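Local coordinates for protein botulinum neurotoxin type G (PDB 3MPP) that binds the neuronal cell surface as the receptor-binding domain of the toxin, so that the light chain can be delivered into the host cytosol, at residues A[37-43]-A[194-200]; A[73-77]-A[426-430]; A[331-337]-A[396-402]. The protein carries 4 engineered substitutions. All blocks are in the same frame, centred on the assembly; numbering follows the deposited sequence.

Interaction 1 of 3, residues A[37-43]-A[194-200]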
loop_
_atom_site.group_PDB
_atom_site.type_symbol
_atom_site.label_atom_id
_atom_site.label_comp_id
_atom_site.label_asym_id
_atom_site.label_seq_id
_atom_site.Cartn_x
_atom_site.Cartn_y
_atom_site.Cartn_z
ATOM N N ASN A 37 6.118 13.230 -3.117
ATOM C CA ASN A 37 7.306 14.045 -3.342
ATOM C C ASN A 37 8.689 13.400 -3.346
ATOM O O ASN A 37 9.557 13.866 -2.616
ATOM C CB ASN A 37 7.329 15.196 -2.333
ATOM C CG ASN A 37 7.552 14.714 -0.915
ATOM O OD1 ASN A 37 8.107 15.431 -0.081
ATOM N ND2 ASN A 37 7.129 13.486 -0.638
ATOM N N GLY A 38 8.940 12.360 -4.136
ATOM C CA GLY A 38 7.969 11.588 -4.884
ATOM C C GLY A 38 8.377 10.129 -4.644
ATOM O O GLY A 38 8.473 9.707 -3.497
ATOM N N GLN A 39 8.629 9.353 -5.696
ATOM C CA GLN A 39 9.006 7.945 -5.520
ATOM C C GLN A 39 10.138 7.547 -6.444
ATOM O O GLN A 39 10.206 8.040 -7.558
ATOM C CB GLN A 39 7.811 7.027 -5.795
ATOM C CG GLN A 39 6.538 7.403 -5.037
ATOM C CD GLN A 39 5.368 6.475 -5.392
ATOM O OE1 GLN A 39 5.470 5.631 -6.299
ATOM N NE2 GLN A 39 4.260 6.627 -4.679
ATOM N N PHE A 40 11.023 6.651 -5.997
ATOM C CA PHE A 40 12.028 6.108 -6.915
ATOM C C PHE A 40 12.171 4.592 -6.877
ATOM O O PHE A 40 11.955 3.956 -5.852
ATOM C CB PHE A 40 13.411 6.799 -6.789
ATOM C CG PHE A 40 14.124 6.543 -5.493
ATOM C CD1 PHE A 40 14.918 5.415 -5.329
ATOM C CD2 PHE A 40 14.049 7.462 -4.453
ATOM C CE1 PHE A 40 15.603 5.188 -4.144
ATOM C CE2 PHE A 40 14.724 7.239 -3.257
ATOM C CZ PHE A 40 15.514 6.097 -3.105
ATOM N N LYS A 41 12.555 4.039 -8.021
ATOM C CA LYS A 41 12.683 2.604 -8.202
ATOM C C LYS A 41 14.146 2.245 -8.475
ATOM O O LYS A 41 14.760 2.753 -9.416
ATOM C CB LYS A 41 11.813 2.177 -9.387
ATOM C CG LYS A 41 11.735 0.675 -9.662
ATOM C CD LYS A 41 10.905 0.490 -10.953
ATOM C CE LYS A 41 10.747 -0.939 -11.397
ATOM N NZ LYS A 41 9.929 -0.973 -12.655
ATOM N N LEU A 42 14.693 1.368 -7.644
ATOM C CA LEU A 42 16.016 0.784 -7.876
ATOM C C LEU A 42 15.874 -0.550 -8.592
ATOM O O LEU A 42 15.190 -1.449 -8.105
ATOM C CB LEU A 42 16.735 0.568 -6.545
ATOM C CG LEU A 42 16.935 1.797 -5.648
ATOM C CD1 LEU A 42 17.563 1.406 -4.326
ATOM C CD2 LEU A 42 17.792 2.838 -6.367
ATOM N N ASN A 43 16.525 -0.664 -9.747
ATOM C CA ASN A 43 16.605 -1.906 -10.512
ATOM C C ASN A 43 17.913 -2.613 -10.172
ATOM O O ASN A 43 18.750 -2.061 -9.453
ATOM C CB ASN A 43 16.557 -1.605 -12.019
ATOM C CG ASN A 43 15.270 -0.890 -12.442
ATOM O OD1 ASN A 43 15.301 0.159 -13.098
ATOM N ND2 ASN A 43 14.141 -1.454 -12.066
ATOM N N LYS A 194 14.896 -8.074 -10.222
ATOM C CA LYS A 194 14.492 -7.478 -8.942
ATOM C C LYS A 194 14.432 -5.957 -9.007
ATOM O O LYS A 194 15.228 -5.311 -9.701
ATOM C CB LYS A 194 15.433 -7.906 -7.798
ATOM C CG LYS A 194 14.940 -7.493 -6.387
ATOM C CD LYS A 194 13.633 -8.221 -6.009
ATOM C CE LYS A 194 13.890 -9.692 -5.654
ATOM N NZ LYS A 194 12.610 -10.478 -5.521
ATOM N N PHE A 195 13.473 -5.383 -8.289
ATOM C CA PHE A 195 13.448 -3.943 -8.102
ATOM C C PHE A 195 12.878 -3.658 -6.729
ATOM O O PHE A 195 12.286 -4.542 -6.109
ATOM C CB PHE A 195 12.626 -3.245 -9.197
ATOM C CG PHE A 195 11.178 -3.668 -9.235
ATOM C CD1 PHE A 195 10.232 -3.023 -8.448
ATOM C CD2 PHE A 195 10.770 -4.728 -10.041
ATOM C CE1 PHE A 195 8.891 -3.421 -8.468
ATOM C CE2 PHE A 195 9.445 -5.129 -10.064
ATOM C CZ PHE A 195 8.500 -4.469 -9.273
ATOM N N VAL A 196 13.093 -2.438 -6.249
ATOM C CA VAL A 196 12.550 -1.992 -4.979
ATOM C C VAL A 196 12.099 -0.556 -5.159
ATOM O O VAL A 196 12.829 0.242 -5.753
ATOM C CB VAL A 196 13.629 -2.003 -3.851
ATOM C CG1 VAL A 196 12.973 -1.755 -2.506
ATOM C CG2 VAL A 196 14.398 -3.315 -3.838
ATOM N N TRP A 197 10.912 -0.217 -4.657
ATOM C CA TRP A 197 10.450 1.176 -4.677
ATOM C C TRP A 197 10.688 1.794 -3.302
ATOM O O TRP A 197 10.463 1.146 -2.275
ATOM C CB TRP A 197 8.946 1.278 -5.029
ATOM C CG TRP A 197 8.626 1.152 -6.498
ATOM C CD1 TRP A 197 8.258 0.014 -7.174
ATOM C CD2 TRP A 197 8.624 2.212 -7.464
ATOM N NE1 TRP A 197 8.036 0.309 -8.507
ATOM C CE2 TRP A 197 8.245 1.650 -8.705
ATOM C CE3 TRP A 197 8.918 3.589 -7.399
ATOM C CZ2 TRP A 197 8.164 2.413 -9.875
ATOM C CZ3 TRP A 197 8.827 4.344 -8.551
ATOM C CH2 TRP A 197 8.450 3.755 -9.779
ATOM N N ILE A 198 11.117 3.055 -3.289
ATOM C CA ILE A 198 11.346 3.789 -2.046
ATOM C C ILE A 198 10.725 5.188 -2.139
ATOM O O ILE A 198 10.730 5.801 -3.207
ATOM C CB ILE A 198 12.861 3.919 -1.760
ATOM C CG1 ILE A 198 13.451 2.550 -1.407
ATOM C CG2 ILE A 198 13.117 4.926 -0.635
ATOM C CD1 ILE A 198 14.952 2.489 -1.505
ATOM N N LYS A 199 10.187 5.686 -1.028
ATOM C CA LYS A 199 9.681 7.046 -0.971
ATOM C C LYS A 199 9.874 7.591 0.436
ATOM O O LYS A 199 10.083 6.830 1.378
ATOM C CB LYS A 199 8.190 7.103 -1.352
ATOM C CG LYS A 199 7.245 6.525 -0.301
ATOM C CD LYS A 199 5.777 6.764 -0.690
ATOM C CE LYS A 199 4.816 5.964 0.176
ATOM N NZ LYS A 199 3.379 6.385 -0.027
ATOM N N ASP A 200 9.811 8.912 0.557
ATOM C CA ASP A 200 9.885 9.591 1.847
ATOM C C ASP A 200 11.093 9.175 2.669
ATOM O O ASP A 200 10.948 8.872 3.850
ATOM C CB ASP A 200 8.612 9.323 2.660
ATOM C CG ASP A 200 7.370 9.891 2.008
ATOM O OD1 ASP A 200 7.481 10.894 1.273
ATOM O OD2 ASP A 200 6.276 9.336 2.240
HETATM O O HOH W 1 9.398 10.784 -1.535
#

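Interaction 2 of 3, residues A[73-77]-A[426-430]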
loop_
_atom_site.group_PDB
_atom_site.type_symbol
_atom_site.label_atom_id
_atom_site.label_comp_id
_atom_site.label_asym_id
_atom_site.label_seq_id
_atom_site.Cartn_x
_atom_site.Cartn_y
_atom_site.Cartn_z
ATOM N N VAL A 73 8.758 1.578 1.755
ATOM C CA VAL A 73 9.303 0.678 0.751
ATOM C C VAL A 73 8.172 -0.123 0.094
ATOM O O VAL A 73 7.159 -0.406 0.735
ATOM C CB VAL A 73 10.356 -0.274 1.382
ATOM C CG1 VAL A 73 9.708 -1.187 2.419
ATOM C CG2 VAL A 73 11.073 -1.088 0.317
ATOM N N ARG A 74 8.344 -0.462 -1.186
ATOM C CA ARG A 74 7.427 -1.358 -1.897
ATOM C C ARG A 74 8.257 -2.413 -2.585
ATOM O O ARG A 74 9.030 -2.092 -3.480
ATOM C CB ARG A 74 6.673 -0.622 -3.007
ATOM C CG ARG A 74 5.327 -0.086 -2.676
ATOM C CD ARG A 74 4.606 0.268 -3.974
ATOM N NE ARG A 74 3.985 -0.916 -4.515
ATOM C CZ ARG A 74 3.580 -1.080 -5.770
ATOM N NH1 ARG A 74 3.722 -0.138 -6.695
ATOM N NH2 ARG A 74 3.025 -2.224 -6.089
ATOM N N THR A 75 8.105 -3.666 -2.186
ATOM C CA THR A 75 8.886 -4.732 -2.788
ATOM C C THR A 75 7.951 -5.756 -3.433
ATOM O O THR A 75 6.907 -6.082 -2.875
ATOM C CB THR A 75 9.818 -5.398 -1.728
ATOM O OG1 THR A 75 10.393 -6.590 -2.258
ATOM C CG2 THR A 75 9.052 -5.741 -0.473
ATOM N N PRO A 76 8.339 -6.280 -4.597
ATOM C CA PRO A 76 7.463 -7.153 -5.388
ATOM C C PRO A 76 7.230 -8.516 -4.751
ATOM O O PRO A 76 8.083 -9.028 -4.040
ATOM C CB PRO A 76 8.210 -7.328 -6.710
ATOM C CG PRO A 76 9.598 -6.786 -6.494
ATOM C CD PRO A 76 9.676 -6.090 -5.196
ATOM N N LYS A 77 6.067 -9.094 -5.030
ATOM C CA LYS A 77 5.760 -10.460 -4.629
ATOM C C LYS A 77 6.846 -11.401 -5.146
ATOM O O LYS A 77 7.403 -11.191 -6.215
ATOM C CB LYS A 77 4.421 -10.886 -5.238
ATOM C CG LYS A 77 3.935 -12.262 -4.820
ATOM C CD LYS A 77 2.629 -12.610 -5.583
ATOM C CE LYS A 77 2.441 -14.121 -5.678
ATOM N NZ LYS A 77 3.497 -14.761 -6.536
ATOM N N ASP A 426 -0.681 -4.883 -11.316
ATOM C CA ASP A 426 0.586 -4.227 -11.010
ATOM C C ASP A 426 1.702 -5.204 -11.354
ATOM O O ASP A 426 1.541 -6.404 -11.154
ATOM C CB ASP A 426 0.635 -3.868 -9.514
ATOM C CG ASP A 426 1.888 -3.105 -9.130
ATOM O OD1 ASP A 426 1.943 -1.872 -9.347
ATOM O OD2 ASP A 426 2.815 -3.735 -8.585
ATOM N N GLU A 427 2.831 -4.701 -11.855
ATOM C CA GLU A 427 3.938 -5.584 -12.241
ATOM C C GLU A 427 4.518 -6.376 -11.088
ATOM O O GLU A 427 5.111 -7.432 -11.306
ATOM C CB GLU A 427 5.071 -4.808 -12.946
ATOM C CG GLU A 427 5.844 -3.876 -12.043
ATOM C CD GLU A 427 7.110 -3.339 -12.704
ATOM O OE1 GLU A 427 7.558 -3.920 -13.709
ATOM O OE2 GLU A 427 7.661 -2.338 -12.215
ATOM N N GLY A 428 4.375 -5.860 -9.863
ATOM C CA GLY A 428 4.924 -6.526 -8.699
ATOM C C GLY A 428 4.019 -7.622 -8.156
ATOM O O GLY A 428 4.312 -8.202 -7.117
ATOM N N TRP A 429 2.914 -7.890 -8.846
ATOM C CA TRP A 429 1.979 -8.954 -8.433
ATOM C C TRP A 429 1.407 -9.638 -9.675
ATOM O O TRP A 429 0.530 -9.093 -10.339
ATOM C CB TRP A 429 0.822 -8.394 -7.594
ATOM C CG TRP A 429 -0.060 -9.495 -6.987
ATOM C CD1 TRP A 429 -1.022 -10.226 -7.632
ATOM C CD2 TRP A 429 0.002 -10.010 -5.643
ATOM N NE1 TRP A 429 -1.578 -11.155 -6.767
ATOM C CE2 TRP A 429 -0.966 -11.041 -5.541
ATOM C CE3 TRP A 429 0.758 -9.680 -4.510
ATOM C CZ2 TRP A 429 -1.191 -11.742 -4.356
ATOM C CZ3 TRP A 429 0.538 -10.384 -3.326
ATOM C CH2 TRP A 429 -0.434 -11.401 -3.259
ATOM N N THR A 430 1.887 -10.831 -9.991
ATOM C CA THR A 430 1.411 -11.510 -11.198
ATOM C C THR A 430 0.640 -12.766 -10.820
ATOM O O THR A 430 0.944 -13.401 -9.819
ATOM C CB THR A 430 2.572 -11.922 -12.108
ATOM O OG1 THR A 430 3.388 -12.883 -11.415
ATOM C CG2 THR A 430 3.411 -10.714 -12.474
HETATM O O HOH W 2 3.996 -12.660 -8.792
HETATM O O HOH W 3 1.983 -15.597 -9.039
#

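Interaction 3 of 3, residues A[331-337]-A[396-402]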
loop_
_atom_site.group_PDB
_atom_site.type_symbol
_atom_site.label_atom_id
_atom_site.label_comp_id
_atom_site.label_asym_id
_atom_site.label_seq_id
_atom_site.Cartn_x
_atom_site.Cartn_y
_atom_site.Cartn_z
ATOM N N ILE A 331 -34.116 -1.486 4.189
ATOM C CA ILE A 331 -32.852 -1.139 4.819
ATOM C C ILE A 331 -31.694 -1.347 3.842
ATOM O O ILE A 331 -30.820 -0.480 3.690
ATOM C CB ILE A 331 -32.610 -2.014 6.089
ATOM C CG1 ILE A 331 -33.602 -1.652 7.193
ATOM C CG2 ILE A 331 -31.205 -1.858 6.601
ATOM C CD1 ILE A 331 -33.667 -2.675 8.294
ATOM N N GLN A 332 -31.683 -2.504 3.189
ATOM C CA GLN A 332 -30.616 -2.830 2.242
ATOM C C GLN A 332 -31.216 -3.211 0.892
ATOM O O GLN A 332 -32.302 -3.803 0.816
ATOM C CB GLN A 332 -29.753 -3.985 2.776
ATOM C CG GLN A 332 -30.570 -5.245 3.101
ATOM C CD GLN A 332 -29.691 -6.425 3.480
ATOM O OE1 GLN A 332 -28.521 -6.261 3.828
ATOM N NE2 GLN A 332 -30.253 -7.623 3.418
ATOM N N THR A 333 -30.524 -2.863 -0.182
ATOM C CA THR A 333 -30.987 -3.246 -1.510
ATOM C C THR A 333 -29.809 -3.689 -2.354
ATOM O O THR A 333 -28.699 -3.157 -2.225
ATOM C CB THR A 333 -31.733 -2.091 -2.218
ATOM O OG1 THR A 333 -32.764 -1.588 -1.362
ATOM C CG2 THR A 333 -32.346 -2.559 -3.527
ATOM N N GLN A 334 -30.054 -4.680 -3.201
ATOM C CA GLN A 334 -29.031 -5.179 -4.112
ATOM C C GLN A 334 -28.714 -4.097 -5.124
ATOM O O GLN A 334 -29.621 -3.415 -5.609
ATOM C CB GLN A 334 -29.534 -6.451 -4.805
ATOM C CG GLN A 334 -29.511 -7.661 -3.879
ATOM C CD GLN A 334 -30.752 -8.530 -4.004
ATOM O OE1 GLN A 334 -31.867 -8.032 -4.069
ATOM N NE2 GLN A 334 -30.554 -9.837 -4.026
ATOM N N LEU A 335 -27.429 -3.906 -5.420
ATOM C CA LEU A 335 -27.040 -2.957 -6.468
ATOM C C LEU A 335 -27.394 -3.546 -7.823
ATOM O O LEU A 335 -27.307 -4.761 -8.015
ATOM C CB LEU A 335 -25.531 -2.639 -6.401
ATOM C CG LEU A 335 -25.145 -1.823 -5.163
ATOM C CD1 LEU A 335 -23.627 -1.633 -5.040
ATOM C CD2 LEU A 335 -25.866 -0.464 -5.215
ATOM N N PHE A 336 -27.789 -2.673 -8.751
ATOM C CA PHE A 336 -28.255 -3.051 -10.085
ATOM C C PHE A 336 -27.115 -2.827 -11.073
ATOM O O PHE A 336 -26.707 -1.693 -11.298
ATOM C CB PHE A 336 -29.467 -2.173 -10.439
ATOM C CG PHE A 336 -30.044 -2.400 -11.836
ATOM C CD1 PHE A 336 -30.309 -3.686 -12.315
ATOM C CD2 PHE A 336 -30.378 -1.313 -12.638
ATOM C CE1 PHE A 336 -30.858 -3.878 -13.593
ATOM C CE2 PHE A 336 -30.937 -1.492 -13.918
ATOM C CZ PHE A 336 -31.179 -2.770 -14.393
ATOM N N LEU A 337 -26.563 -3.904 -11.631
ATOM C CA LEU A 337 -25.423 -3.764 -12.538
ATOM C C LEU A 337 -26.014 -3.887 -13.930
ATOM O O LEU A 337 -26.499 -4.963 -14.295
ATOM C CB LEU A 337 -24.350 -4.850 -12.272
ATOM C CG LEU A 337 -23.914 -5.025 -10.813
ATOM C CD1 LEU A 337 -22.800 -6.089 -10.641
ATOM C CD2 LEU A 337 -23.492 -3.682 -10.213
ATOM N N TYR A 396 -24.850 -10.503 -1.411
ATOM C CA TYR A 396 -24.856 -9.679 -2.619
ATOM C C TYR A 396 -24.192 -8.329 -2.391
ATOM O O TYR A 396 -24.279 -7.770 -1.296
ATOM C CB TYR A 396 -26.290 -9.427 -3.095
ATOM C CG TYR A 396 -26.956 -10.646 -3.672
ATOM C CD1 TYR A 396 -26.822 -10.961 -5.018
ATOM C CD2 TYR A 396 -27.717 -11.487 -2.872
ATOM C CE1 TYR A 396 -27.433 -12.078 -5.558
ATOM C CE2 TYR A 396 -28.340 -12.608 -3.405
ATOM C CZ TYR A 396 -28.186 -12.897 -4.747
ATOM O OH TYR A 396 -28.790 -14.008 -5.282
ATOM N N PHE A 397 -23.522 -7.841 -3.435
ATOM C CA PHE A 397 -23.063 -6.454 -3.553
ATOM C C PHE A 397 -24.307 -5.581 -3.390
ATOM O O PHE A 397 -25.234 -5.677 -4.187
ATOM C CB PHE A 397 -22.469 -6.298 -4.964
ATOM C CG PHE A 397 -21.683 -5.014 -5.206
ATOM C CD1 PHE A 397 -20.986 -4.374 -4.185
ATOM C CD2 PHE A 397 -21.597 -4.494 -6.506
ATOM C CE1 PHE A 397 -20.243 -3.205 -4.448
ATOM C CE2 PHE A 397 -20.860 -3.339 -6.777
ATOM C CZ PHE A 397 -20.174 -2.701 -5.748
ATOM N N CYS A 398 -24.350 -4.750 -2.348
ATOM C CA CYS A 398 -25.569 -4.015 -2.044
ATOM C C CYS A 398 -25.246 -2.615 -1.548
ATOM O O CYS A 398 -24.084 -2.270 -1.350
ATOM C CB CYS A 398 -26.381 -4.751 -0.959
ATOM S SG CYS A 398 -25.615 -4.668 0.680
ATOM N N ILE A 399 -26.288 -1.814 -1.361
ATOM C CA ILE A 399 -26.178 -0.560 -0.623
ATOM C C ILE A 399 -27.073 -0.693 0.606
ATOM O O ILE A 399 -28.177 -1.244 0.501
ATOM C CB ILE A 399 -26.566 0.661 -1.503
ATOM C CG1 ILE A 399 -26.370 1.977 -0.733
ATOM C CG2 ILE A 399 -27.992 0.536 -2.028
ATOM C CD1 ILE A 399 -26.363 3.234 -1.624
ATOM N N SER A 400 -26.596 -0.237 1.771
ATOM C CA SER A 400 -27.369 -0.390 3.005
ATOM C C SER A 400 -27.256 0.800 3.963
ATOM O O SER A 400 -26.178 1.361 4.145
ATOM C CB SER A 400 -26.948 -1.675 3.722
ATOM O OG SER A 400 -27.691 -1.852 4.906
ATOM N N GLN A 401 -28.385 1.189 4.550
ATOM C CA GLN A 401 -28.412 2.175 5.622
ATOM C C GLN A 401 -27.808 1.634 6.926
ATOM O O GLN A 401 -27.537 2.399 7.844
ATOM C CB GLN A 401 -29.860 2.596 5.911
ATOM C CG GLN A 401 -30.670 2.963 4.692
ATOM C CD GLN A 401 -30.512 4.415 4.289
ATOM O OE1 GLN A 401 -31.481 5.068 3.898
ATOM N NE2 GLN A 401 -29.290 4.928 4.376
ATOM N N TRP A 402 -27.634 0.315 7.018
ATOM C CA TRP A 402 -27.063 -0.309 8.217
ATOM C C TRP A 402 -25.677 0.254 8.524
ATOM O O TRP A 402 -25.301 0.429 9.689
ATOM C CB TRP A 402 -26.996 -1.826 8.021
ATOM C CG TRP A 402 -26.010 -2.566 8.897
ATOM C CD1 TRP A 402 -24.840 -3.141 8.498
ATOM C CD2 TRP A 402 -26.119 -2.823 10.310
ATOM N NE1 TRP A 402 -24.212 -3.733 9.565
ATOM C CE2 TRP A 402 -24.977 -3.552 10.689
ATOM C CE3 TRP A 402 -27.073 -2.511 11.285
ATOM C CZ2 TRP A 402 -24.759 -3.974 12.004
ATOM C CZ3 TRP A 402 -26.848 -2.928 12.596
ATOM C CH2 TRP A 402 -25.711 -3.655 12.937
HETATM O O HOH W 4 -27.355 -4.577 5.702
HETATM O O HOH W 5 -25.667 -6.495 -6.773
#

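Interaction 1 of 3, residues A[37-43]-A[194-200]
W197 and K41 face each other as a non-hydrogen-bonded pair of antiparallel strands. CB of K41 sits over the centre of the six-membered ring of W197, 3.5 Å from its centroid. The lysine chain runs on across the indole, with CD 3.5 Å from CZ2 of W197. With CG anti to the backbone N (chi1 -175°) and every later torsion extended, K41 reaches on to F195, two residues before W197 on the same side of the sheet. There CE lies over the phenyl face, and NZ is 4.6 Å from the centroid of the F195 ring, a cation-pi contact. The same ammonium forms a salt bridge with E427. The two strands, 39-43 and 195-204, belong to one sheet of the N-terminal receptor-binding subdomain, a lectin-like jelly roll of the concanavalin type. I198 packs on the opposite side of this sheet. Its CB rests over one face of the F40 ring, and its CG2 is 3.6 Å from CZ of F40. The backbones of F40 and I198 exchange two hydrogen bonds, F40 N to I198 O at 2.9 Å and I198 N to F40 O at 2.8 Å. L42 and V196 form the next such pair.

Interaction 2 of 3, residues A[73-77]-A[426-430]
K77 lays its aliphatic chain obliquely over one face of the W429 indole. CD is closest, 3.6 Å from the centroid of the six-membered ring and 11° off its normal. A chi1 of -176° turns CG away from the backbone N, and the chain stays extended until it bends at its last torsion. The bend lifts NZ away above the ring, and any cation-pi attraction is weak. The ammonium is held instead by N80 and by two waters that lead to T430, one at its N and one at its O. R74 and D426 approach from opposite directions. Their guanidinium and carboxylate planes are 50° apart, and the salt bridge runs through one nitrogen, with NH2 of R74 2.9 Å from OD2 of D426. NH2 and the backbone N of G428 reach OD2 from opposite faces of the carboxylate plane. N141 is a further donor. OD2 thus accepts three bonds, which would probably favour the charged carboxylate. Between the two side-chain pairs, the backbone N of K77 donates to O of G428 at 2.9 Å. D426 to W429 form a type I beta turn, and the bond from G428 N to D426 OD2 makes an Asx turn within it. This turn of the C-terminal subdomain docks on the end of strand 67-74 and the loop that follows, at the interface with the N-terminal subdomain.

Interaction 3 of 3, residues A[331-337]-A[396-402]
T333 and I399 are joined by two backbone hydrogen bonds, T333 N to I399 O and I399 N to T333 O, both 2.9 Å long. L335 N donates to F397 O, and Q401 N donates to I331 O, both at 3.1 Å. The first three bonds pair strand 332-339 with strand 394-400, antiparallel, in the C-terminal subdomain, which has the beta-trefoil fold; the last lies just past their ends.

The apolar contacts centre on L335. Its CD1 stands over the middle of the F397 ring, 3.5 Å from the centroid. A chi1 of -168° presents the F397 ring to this methyl. The other methyl of L335, CD2, packs against CB of I399. L337 CD2 meets the F397 ring at its edge, and F377 and W420 add aromatic neighbours.

One polar group lies on an aromatic face. NE2 of Q334 is 3.5 Å from CD2 of Y396, above the ring but offset toward its rim. The amide and ring planes are 81° apart, nearly perpendicular.

Water and side-chain oxygens make the remaining polar links. One water joins Q332 OE1 to S400 OG, while Q332 NE2 bonds to O of K381. Another donates to the backbone O atoms of both L335 and F397. S400 OG also accepts from the backbone N of W402 at 3.0 Å, an ST turn.

S400, Q401 and W402 belong to the inferred ganglioside-binding motif. The Q401 N to I331 O bond ties the motif to the neighbouring segment, while the ST turn folds the chain back on S400; together they probably help set where W402, the inferred ganglioside-binding residue, leaves the strand.

Interactions 1 and 2 are neighbours, with centres 12 Å apart. Strands 195-204 and 67-74 lie side by side in one sheet of the N-terminal subdomain. A salt bridge also joins the two interactions, from K41 NZ to E427 OE2 at 2.7 Å. The segments of interactions 1 and 2 alternate along the chain, and 426-430 returns from the C-terminal subdomain near the end of the sequence. Interaction 3 is nested within the loop that interaction 2 closes. It lies in the C-terminal subdomain, its centre about 40 Å from that of interaction 1 and about 33 Å from that of interaction 2. The inferred ganglioside site is thus remote from the interface between the subdomains.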